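Local coordinates for protein Pre-mRNA-splicing factor SAD1 (Saccharomyces cerevisiae, PDB 4MSX) that promotes assembly of newly made U4 snRNA into the U4/U6 snRNP and is required for pre-mRNA splicing, as a catalytically inactive relative of the ubiquitin-specific proteases, at residues A[186-191]-A[245-250]; A[295-300]-A[367-372]; A[325-330]-A[396-401]. All coordinates share one frame; numbering follows the deposited sequence. Where two conformers were deposited one is given.

Interaction 1: residues A[186-191]-A[245-250]; sequences FTNAAT and SVDDFV
Asn-188 and Asp-247 meet where two helices begin. The Asn-188 ND2 donates to Asp-247 OD2 at 3.0 Å, an almost straight bond (178°) that leaves in the amide plane but reaches the oxygen from above the carboxylate plane, the two groups being turned 49° apart. Asparagine suits this place because its two ends do different work: OD1 caps the helix that starts at Ala-189 through a weak bond from Thr-191 N and also accepts from Thr-191 OG1 at 3.0 Å. With CG anti to the backbone N (chi1 -154°), the amide reaches Asp-247 with ND2 while OD1 stays by Thr-191. Cut back to an alanine here, the residue would probably leave Asp-247 OD2 without its amide donor and the helix start without its side-chain cap. Asp-247 OD1 accepts from a water that also donates to Thr-187 O and accepts from Val-246 N; a second water joins Thr-187 OG1 to Ser-245 OG and donates weakly to Asp-247 OD1. Beside these polar groups Phe-186 CE2 touches Val-246 CG1 at 3.9 Å. Phe-186 also stacks on His-196 of helix 189-203 and packs on Ile-234 of helix 222-234 and Leu-244 of strand 243-244.

Interaction 2: residues A[295-300]-A[367-372]; sequences KVKIAK and ELTRLP
Lys-295 and Arg-370 form a hydrogen-bonded antiparallel pair, Lys-295 N giving to Arg-370 O at 3.1 Å, and at this end the ladder slips by one residue. Both Thr-369 and Arg-370 face Lys-295, whose carbonyl receives the weak bonds of the two amides: a classic beta bulge. It lies in a three-stranded antiparallel sheet with strand 294-299 in the middle, between 315-320 and 365-370. Beyond the bulge Lys-297 N reaches Glu-367 O at 2.7 Å and Lys-297 O accepts from Glu-367 N. Lys-297 can be followed outward. Its CB lies 3.6 Å from Thr-369 CG2; with CG anti to the backbone N (chi1 165°) and the chain extended beyond, CD passes the same methyl at 3.9 Å, the side chains roughly perpendicular. At the tip NZ donates a hydrogen bond to a water 3.1 Å away, which in turn donates to Glu-367 OE1 at 2.6 Å. Threonine is apt beside the lysine, its methyl covering the aliphatic stem. On the other face Val-296, in one of its two conformers, meets Leu-368 CD2 with CG2, and both residues pack on Phe-320 and Phe-354. The guanidinium of Arg-370 turns to the carbonyls of Lys-293 and His-290. One face is thus a greasy seam, the other a charged surface on which Lys-297 and Glu-367, 4.7 Å apart from NZ to OE1, probably attract each other through water rather than by direct contact.

Interaction 3: residues A[325-330]-A[396-401]; sequences LDLPEF and TLVEFS
The nearest CA atoms, those of Phe-330 and Thr-396, are 6.8 Å apart, and the irregular loop 325-330 lies against the start of strand 397-399 through side chains and water. The setting is the ubiquitin-specific protease fold, in which strand 397-399 pairs in parallel with strand 344-346 and the loop follows strand 323-325 of the large mixed sheet. Leu-327 reaches across with CD2, which sits 3.7 Å from Val-398 CG2, a methyl-to-methyl contact suited to two branched side chains set roughly perpendicular; Val-398 also touches Phe-379. Next to it the ring of Pro-328 brings CG to 4.1 Å from Thr-396 CG2, and Ile-345 packs on both residues. Phe-330 and Thr-396 run alongside one another, pointing opposite ways, with Phe-330 CD1 3.8 Å from Thr-396 OG1. Threonine serves here in two ways: its methyl, anti to the backbone N, turns to the proline, while the hydroxyl, anti to the carbonyl carbon (chi1 -57°), meets Asn-394 OD1 and a water. Asn-394 bonds with OD1 to that hydroxyl and donates from ND2 to Pro-328 O, bridging the segments. The water completes the link, donating to Glu-329 O at 2.8 Å and to Thr-396 OG1 at 2.8 Å.

Overall arrangement
All three contacts belong to the ubiquitin-specific protease family region, but none lies deep in its core. Interaction 1 is the most central, its centre about 11 Å from the centre of the chain; interactions 2 and 3 have centres about 28 and 25 Å from it. These outer two approach to about 7 Å between nearest atoms without touching, and their segments alternate along the chain, whereas interaction 1 is closed before either opens. No helix or strand is shared among the three. The chemistry follows the elements: backbone bonds dominate between the strands of interaction 2, a side-chain amide and carboxylate with waters join the helix N-termini of interaction 1, and interaction 3 relies on apolar packing and water beside its loop.

Interaction 1: residues A[186-191]-A[245-250]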
loop_
_atom_site.group_PDB
_atom_site.type_symbol
_atom_site.label_atom_id
_atom_site.label_comp_id
_atom_site.label_asym_id
_atom_site.label_seq_id
_atom_site.Cartn_x
_atom_site.Cartn_y
_atom_site.Cartn_z
ATOM N N PHE A 186 1.950 -8.533 4.678
ATOM C CA PHE A 186 0.747 -8.208 5.404
ATOM C C PHE A 186 0.016 -9.520 5.690
ATOM O O PHE A 186 0.013 -10.444 4.844
ATOM C CB PHE A 186 -0.213 -7.338 4.572
ATOM C CG PHE A 186 0.329 -5.961 4.207
ATOM C CD1 PHE A 186 1.152 -5.817 3.095
ATOM C CD2 PHE A 186 -0.023 -4.844 4.958
ATOM C CE1 PHE A 186 1.669 -4.584 2.729
ATOM C CE2 PHE A 186 0.490 -3.563 4.601
ATOM C CZ PHE A 186 1.319 -3.453 3.467
ATOM N N THR A 187 -0.624 -9.573 6.855
ATOM C CA THR A 187 -1.493 -10.707 7.163
ATOM C C THR A 187 -2.834 -10.599 6.424
ATOM O O THR A 187 -3.238 -9.524 5.953
ATOM C CB THR A 187 -1.673 -10.807 8.712
ATOM O OG1 THR A 187 -1.995 -9.515 9.234
ATOM C CG2 THR A 187 -0.351 -11.257 9.363
ATOM N N ASN A 188 -3.532 -11.731 6.350
ATOM C CA ASN A 188 -4.854 -11.800 5.740
ATOM C C ASN A 188 -4.889 -11.361 4.267
ATOM O O ASN A 188 -5.794 -10.658 3.837
ATOM C CB ASN A 188 -5.881 -10.998 6.523
ATOM C CG ASN A 188 -7.335 -11.564 6.296
ATOM O OD1 ASN A 188 -7.492 -12.491 5.516
ATOM N ND2 ASN A 188 -8.329 -10.987 6.935
ATOM N N ALA A 189 -3.907 -11.800 3.521
ATOM C CA ALA A 189 -3.918 -11.556 2.071
ATOM C C ALA A 189 -5.125 -12.260 1.442
ATOM O O ALA A 189 -5.583 -11.861 0.351
ATOM C CB ALA A 189 -2.641 -12.091 1.451
ATOM N N ALA A 190 -5.626 -13.315 2.110
ATOM C CA ALA A 190 -6.742 -14.081 1.539
ATOM C C ALA A 190 -7.885 -13.105 1.372
ATOM O O ALA A 190 -8.663 -13.207 0.451
ATOM C CB ALA A 190 -7.172 -15.279 2.484
ATOM N N THR A 191 -7.999 -12.149 2.278
ATOM C CA THR A 191 -9.075 -11.171 2.175
ATOM C C THR A 191 -8.657 -9.825 1.561
ATOM O O THR A 191 -9.459 -9.201 0.874
ATOM C CB THR A 191 -9.691 -10.925 3.573
ATOM O OG1 THR A 191 -10.080 -12.194 4.070
ATOM C CG2 THR A 191 -10.907 -9.987 3.541
ATOM N N SER A 245 -0.841 -5.526 9.649
ATOM C CA SER A 245 -2.233 -5.867 9.339
ATOM C C SER A 245 -2.881 -4.580 8.885
ATOM O O SER A 245 -2.746 -3.576 9.583
ATOM C CB SER A 245 -2.985 -6.416 10.588
ATOM O OG SER A 245 -4.390 -6.481 10.285
ATOM N N VAL A 246 -3.613 -4.577 7.761
ATOM C CA VAL A 246 -4.444 -3.400 7.496
ATOM C C VAL A 246 -5.952 -3.714 7.412
ATOM O O VAL A 246 -6.716 -2.938 6.837
ATOM C CB VAL A 246 -3.976 -2.662 6.205
ATOM C CG1 VAL A 246 -2.552 -2.045 6.436
ATOM C CG2 VAL A 246 -4.000 -3.653 5.008
ATOM N N ASP A 247 -6.356 -4.818 8.042
ATOM C CA ASP A 247 -7.781 -5.238 8.065
ATOM C C ASP A 247 -8.649 -4.100 8.584
ATOM O O ASP A 247 -9.654 -3.746 7.970
ATOM C CB ASP A 247 -7.998 -6.457 8.965
ATOM C CG ASP A 247 -7.324 -7.680 8.468
ATOM O OD1 ASP A 247 -6.352 -7.611 7.663
ATOM O OD2 ASP A 247 -7.765 -8.775 8.844
ATOM N N ASP A 248 -8.269 -3.502 9.725
ATOM C CA ASP A 248 -9.102 -2.433 10.272
ATOM C C ASP A 248 -9.152 -1.200 9.386
ATOM O O ASP A 248 -10.193 -0.547 9.295
ATOM C CB ASP A 248 -8.585 -1.946 11.649
ATOM C CG ASP A 248 -9.429 -0.803 12.194
ATOM O OD1 ASP A 248 -10.653 -1.072 12.409
ATOM O OD2 ASP A 248 -8.910 0.337 12.367
ATOM N N PHE A 249 -8.016 -0.811 8.791
ATOM C CA PHE A 249 -8.015 0.330 7.869
ATOM C C PHE A 249 -9.018 0.052 6.697
ATOM O O PHE A 249 -9.866 0.901 6.379
ATOM C CB PHE A 249 -6.598 0.596 7.297
ATOM C CG PHE A 249 -6.560 1.676 6.242
ATOM C CD1 PHE A 249 -6.942 2.959 6.549
ATOM C CD2 PHE A 249 -6.217 1.382 4.924
ATOM C CE1 PHE A 249 -6.938 3.969 5.597
ATOM C CE2 PHE A 249 -6.201 2.365 3.956
ATOM C CZ PHE A 249 -6.547 3.680 4.286
ATOM N N VAL A 250 -8.920 -1.134 6.093
ATOM C CA VAL A 250 -9.749 -1.401 4.871
ATOM C C VAL A 250 -11.202 -1.532 5.295
ATOM O O VAL A 250 -12.108 -1.074 4.625
ATOM C CB VAL A 250 -9.277 -2.644 4.072
ATOM C CG1 VAL A 250 -10.224 -2.821 2.853
ATOM C CG2 VAL A 250 -7.790 -2.428 3.596
HETATM O O HOH W 1 -4.161 -6.932 6.298
HETATM O O HOH W 2 -4.591 -9.128 9.338
#

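Interaction 2: residues A[295-300]-A[367-372]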
loop_
_atom_site.group_PDB
_atom_site.type_symbol
_atom_site.label_atom_id
_atom_site.label_comp_id
_atom_site.label_asym_id
_atom_site.label_seq_id
_atom_site.Cartn_x
_atom_site.Cartn_y
_atom_site.Cartn_z
ATOM N N LYS A 295 -1.689 12.355 -19.528
ATOM C CA LYS A 295 -2.766 12.834 -20.381
ATOM C C LYS A 295 -2.598 12.184 -21.738
ATOM O O LYS A 295 -1.470 12.058 -22.242
ATOM C CB LYS A 295 -2.715 14.363 -20.560
ATOM C CG LYS A 295 -2.933 15.136 -19.299
ATOM C CD LYS A 295 -2.998 16.651 -19.567
ATOM C CE LYS A 295 -3.097 17.435 -18.239
ATOM N NZ LYS A 295 -3.196 18.899 -18.467
ATOM N N VAL A 296 -3.717 11.723 -22.299
ATOM C CA VAL A 296 -3.737 11.193 -23.659
ATOM C C VAL A 296 -4.537 12.165 -24.504
ATOM O O VAL A 296 -5.586 12.662 -24.072
ATOM C CB VAL A 296 -4.453 9.816 -23.770
ATOM C CG1 VAL A 296 -4.374 9.301 -25.203
ATOM C CG2 VAL A 296 -3.868 8.814 -22.826
ATOM N N LYS A 297 -4.049 12.452 -25.706
ATOM C CA LYS A 297 -4.810 13.281 -26.621
ATOM C C LYS A 297 -5.265 12.402 -27.763
ATOM O O LYS A 297 -4.471 11.647 -28.332
ATOM C CB LYS A 297 -3.899 14.421 -27.124
ATOM C CG LYS A 297 -4.412 15.174 -28.359
ATOM C CD LYS A 297 -3.352 16.210 -28.818
ATOM C CE LYS A 297 -3.890 17.100 -29.934
ATOM N NZ LYS A 297 -2.830 17.960 -30.541
ATOM N N ILE A 298 -6.535 12.486 -28.115
ATOM C CA ILE A 298 -7.036 11.732 -29.250
ATOM C C ILE A 298 -7.531 12.734 -30.282
ATOM O O ILE A 298 -8.337 13.614 -29.936
ATOM C CB ILE A 298 -8.233 10.811 -28.834
ATOM C CG1 ILE A 298 -7.812 9.862 -27.715
ATOM C CG2 ILE A 298 -8.752 10.058 -30.042
ATOM C CD1 ILE A 298 -8.191 10.357 -26.349
ATOM N N ALA A 299 -7.076 12.619 -31.528
ATOM C CA ALA A 299 -7.368 13.648 -32.521
ATOM C C ALA A 299 -7.678 13.070 -33.886
ATOM O O ALA A 299 -7.093 12.072 -34.291
ATOM C CB ALA A 299 -6.158 14.603 -32.648
ATOM N N LYS A 300 -8.553 13.732 -34.632
ATOM C CA LYS A 300 -8.731 13.387 -36.046
ATOM C C LYS A 300 -8.702 14.645 -36.918
ATOM O O LYS A 300 -7.817 14.803 -37.762
ATOM C CB LYS A 300 -10.038 12.631 -36.244
ATOM C CG LYS A 300 -10.055 11.693 -37.455
ATOM C CD LYS A 300 -11.359 10.878 -37.508
ATOM C CE LYS A 300 -11.428 9.924 -38.716
ATOM N NZ LYS A 300 -10.692 8.626 -38.525
ATOM N N GLU A 367 -1.967 10.213 -28.703
ATOM C CA GLU A 367 -0.673 10.699 -28.288
ATOM C C GLU A 367 -0.633 10.884 -26.772
ATOM O O GLU A 367 -1.565 11.451 -26.218
ATOM C CB GLU A 367 -0.404 12.062 -28.937
ATOM C CG GLU A 367 1.012 12.583 -28.685
ATOM C CD GLU A 367 1.256 13.974 -29.301
ATOM O OE1 GLU A 367 0.348 14.499 -30.000
ATOM O OE2 GLU A 367 2.354 14.542 -29.075
ATOM N N LEU A 368 0.437 10.453 -26.122
ATOM C CA LEU A 368 0.607 10.782 -24.694
ATOM C C LEU A 368 1.143 12.195 -24.598
ATOM O O LEU A 368 2.311 12.411 -24.865
ATOM C CB LEU A 368 1.556 9.778 -24.019
ATOM C CG LEU A 368 0.889 8.404 -23.952
ATOM C CD1 LEU A 368 1.868 7.322 -23.534
ATOM C CD2 LEU A 368 -0.330 8.464 -23.013
ATOM N N THR A 369 0.306 13.174 -24.280
ATOM C CA THR A 369 0.807 14.553 -24.260
ATOM C C THR A 369 1.277 15.005 -22.875
ATOM O O THR A 369 1.861 16.071 -22.750
ATOM C CB THR A 369 -0.244 15.538 -24.701
ATOM O OG1 THR A 369 -1.439 15.314 -23.923
ATOM C CG2 THR A 369 -0.547 15.361 -26.199
ATOM N N ARG A 370 0.977 14.253 -21.817
ATOM C CA ARG A 370 1.687 14.494 -20.554
ATOM C C ARG A 370 2.205 13.176 -20.044
ATOM O O ARG A 370 1.439 12.226 -19.788
ATOM C CB ARG A 370 0.830 15.193 -19.502
ATOM C CG ARG A 370 1.659 15.523 -18.184
ATOM C CD ARG A 370 0.816 16.265 -17.155
ATOM N NE ARG A 370 1.705 16.932 -16.196
ATOM C CZ ARG A 370 2.107 16.429 -15.039
ATOM N NH1 ARG A 370 1.645 15.241 -14.618
ATOM N NH2 ARG A 370 2.953 17.144 -14.279
ATOM N N LEU A 371 3.510 13.099 -19.933
ATOM C CA LEU A 371 4.150 11.894 -19.456
ATOM C C LEU A 371 4.556 12.168 -18.011
ATOM O O LEU A 371 5.381 13.022 -17.755
ATOM C CB LEU A 371 5.354 11.531 -20.324
ATOM C CG LEU A 371 4.983 10.856 -21.653
ATOM C CD1 LEU A 371 6.188 10.722 -22.546
ATOM C CD2 LEU A 371 4.378 9.498 -21.396
ATOM N N PRO A 372 3.918 11.477 -17.054
ATOM C CA PRO A 372 4.163 11.763 -15.635
ATOM C C PRO A 372 5.461 11.170 -15.139
ATOM O O PRO A 372 5.981 10.265 -15.772
ATOM C CB PRO A 372 2.953 11.078 -14.913
ATOM C CG PRO A 372 2.539 9.958 -15.828
ATOM C CD PRO A 372 2.874 10.447 -17.275
HETATM O O HOH W 3 -0.012 17.075 -29.729
#

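Interaction 3: residues A[325-330]-A[396-401]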
loop_
_atom_site.group_PDB
_atom_site.type_symbol
_atom_site.label_atom_id
_atom_site.label_comp_id
_atom_site.label_asym_id
_atom_site.label_seq_id
_atom_site.Cartn_x
_atom_site.Cartn_y
_atom_site.Cartn_z
ATOM N N LEU A 325 -3.970 -0.699 -21.227
ATOM C CA LEU A 325 -3.435 -1.227 -22.483
ATOM C C LEU A 325 -4.275 -2.471 -22.824
ATOM O O LEU A 325 -4.347 -3.413 -22.048
ATOM C CB LEU A 325 -1.968 -1.614 -22.296
ATOM C CG LEU A 325 -1.056 -0.441 -21.874
ATOM C CD1 LEU A 325 0.410 -0.845 -21.700
ATOM C CD2 LEU A 325 -1.195 0.745 -22.866
ATOM N N ASP A 326 -4.981 -2.438 -23.942
ATOM C CA ASP A 326 -5.796 -3.579 -24.362
ATOM C C ASP A 326 -4.920 -4.681 -24.961
ATOM O O ASP A 326 -4.031 -4.401 -25.695
ATOM C CB ASP A 326 -6.831 -3.135 -25.394
ATOM C CG ASP A 326 -7.907 -2.218 -24.797
ATOM O OD1 ASP A 326 -8.470 -2.539 -23.708
ATOM O OD2 ASP A 326 -8.158 -1.153 -25.411
ATOM N N LEU A 327 -5.230 -5.938 -24.677
ATOM C CA LEU A 327 -4.417 -7.026 -25.140
ATOM C C LEU A 327 -5.056 -7.626 -26.401
ATOM O O LEU A 327 -6.261 -7.538 -26.608
ATOM C CB LEU A 327 -4.341 -8.110 -24.077
ATOM C CG LEU A 327 -3.671 -7.559 -22.771
ATOM C CD1 LEU A 327 -3.853 -8.585 -21.651
ATOM C CD2 LEU A 327 -2.204 -7.214 -22.980
ATOM N N PRO A 328 -4.249 -8.272 -27.219
ATOM C CA PRO A 328 -4.867 -8.857 -28.418
ATOM C C PRO A 328 -5.925 -9.920 -28.053
ATOM O O PRO A 328 -5.820 -10.589 -27.003
ATOM C CB PRO A 328 -3.667 -9.438 -29.188
ATOM C CG PRO A 328 -2.542 -9.513 -28.229
ATOM C CD PRO A 328 -2.798 -8.504 -27.126
ATOM N N GLU A 329 -6.945 -10.080 -28.908
ATOM C CA GLU A 329 -8.027 -11.041 -28.647
ATOM C C GLU A 329 -7.496 -12.419 -28.226
ATOM O O GLU A 329 -6.500 -12.898 -28.743
ATOM C CB GLU A 329 -8.943 -11.185 -29.875
ATOM C CG GLU A 329 -10.384 -11.439 -29.460
ATOM C CD GLU A 329 -11.319 -11.619 -30.642
ATOM O OE1 GLU A 329 -11.029 -11.070 -31.730
ATOM O OE2 GLU A 329 -12.346 -12.315 -30.480
ATOM N N PHE A 330 -8.129 -13.019 -27.226
ATOM C CA PHE A 330 -7.580 -14.234 -26.628
ATOM C C PHE A 330 -8.690 -15.252 -26.491
ATOM O O PHE A 330 -9.786 -14.939 -25.980
ATOM C CB PHE A 330 -6.993 -13.941 -25.229
ATOM C CG PHE A 330 -6.437 -15.171 -24.511
ATOM C CD1 PHE A 330 -5.139 -15.594 -24.775
ATOM C CD2 PHE A 330 -7.214 -15.893 -23.589
ATOM C CE1 PHE A 330 -4.621 -16.723 -24.137
ATOM C CE2 PHE A 330 -6.690 -17.027 -22.924
ATOM C CZ PHE A 330 -5.390 -17.436 -23.218
ATOM N N THR A 396 -2.730 -13.606 -22.486
ATOM C CA THR A 396 -1.633 -13.282 -23.404
ATOM C C THR A 396 -0.386 -12.992 -22.590
ATOM O O THR A 396 -0.424 -12.246 -21.584
ATOM C CB THR A 396 -1.980 -12.071 -24.311
ATOM O OG1 THR A 396 -3.185 -12.340 -25.045
ATOM C CG2 THR A 396 -0.867 -11.762 -25.269
ATOM N N LEU A 397 0.736 -13.573 -23.005
ATOM C CA LEU A 397 1.992 -13.343 -22.319
ATOM C C LEU A 397 2.583 -12.000 -22.697
ATOM O O LEU A 397 3.031 -11.787 -23.837
ATOM C CB LEU A 397 2.971 -14.476 -22.587
ATOM C CG LEU A 397 4.341 -14.305 -21.914
ATOM C CD1 LEU A 397 4.156 -14.220 -20.421
ATOM C CD2 LEU A 397 5.202 -15.522 -22.297
ATOM N N VAL A 398 2.589 -11.077 -21.735
ATOM C CA VAL A 398 3.131 -9.743 -21.976
ATOM C C VAL A 398 4.622 -9.687 -21.628
ATOM O O VAL A 398 5.042 -9.876 -20.458
ATOM C CB VAL A 398 2.364 -8.610 -21.150
ATOM C CG1 VAL A 398 3.007 -7.258 -21.413
ATOM C CG2 VAL A 398 0.909 -8.566 -21.516
ATOM N N GLU A 399 5.425 -9.429 -22.653
ATOM C CA GLU A 399 6.877 -9.388 -22.508
ATOM C C GLU A 399 7.397 -7.980 -22.247
ATOM O O GLU A 399 7.033 -7.044 -22.946
ATOM C CB GLU A 399 7.515 -10.006 -23.767
ATOM C CG GLU A 399 7.066 -11.485 -23.799
ATOM C CD GLU A 399 7.279 -12.210 -25.099
ATOM O OE1 GLU A 399 6.940 -13.423 -25.108
ATOM O OE2 GLU A 399 7.754 -11.602 -26.083
ATOM N N PHE A 400 8.263 -7.841 -21.251
ATOM C CA PHE A 400 8.816 -6.544 -20.928
ATOM C C PHE A 400 10.152 -6.782 -20.226
ATOM O O PHE A 400 10.381 -7.858 -19.674
ATOM C CB PHE A 400 7.866 -5.749 -20.013
ATOM C CG PHE A 400 7.524 -6.481 -18.713
ATOM C CD1 PHE A 400 8.362 -6.380 -17.632
ATOM C CD2 PHE A 400 6.379 -7.263 -18.622
ATOM C CE1 PHE A 400 8.043 -7.034 -16.397
ATOM C CE2 PHE A 400 6.042 -7.945 -17.423
ATOM C CZ PHE A 400 6.909 -7.813 -16.303
ATOM N N SER A 401 11.002 -5.779 -20.249
ATOM C CA SER A 401 12.271 -5.816 -19.520
ATOM C C SER A 401 12.207 -4.691 -18.528
ATOM O O SER A 401 11.114 -4.272 -18.129
ATOM C CB SER A 401 13.463 -5.616 -20.483
ATOM O OG SER A 401 13.447 -4.299 -21.040
HETATM O O HOH W 4 -3.856 -13.005 -27.730
#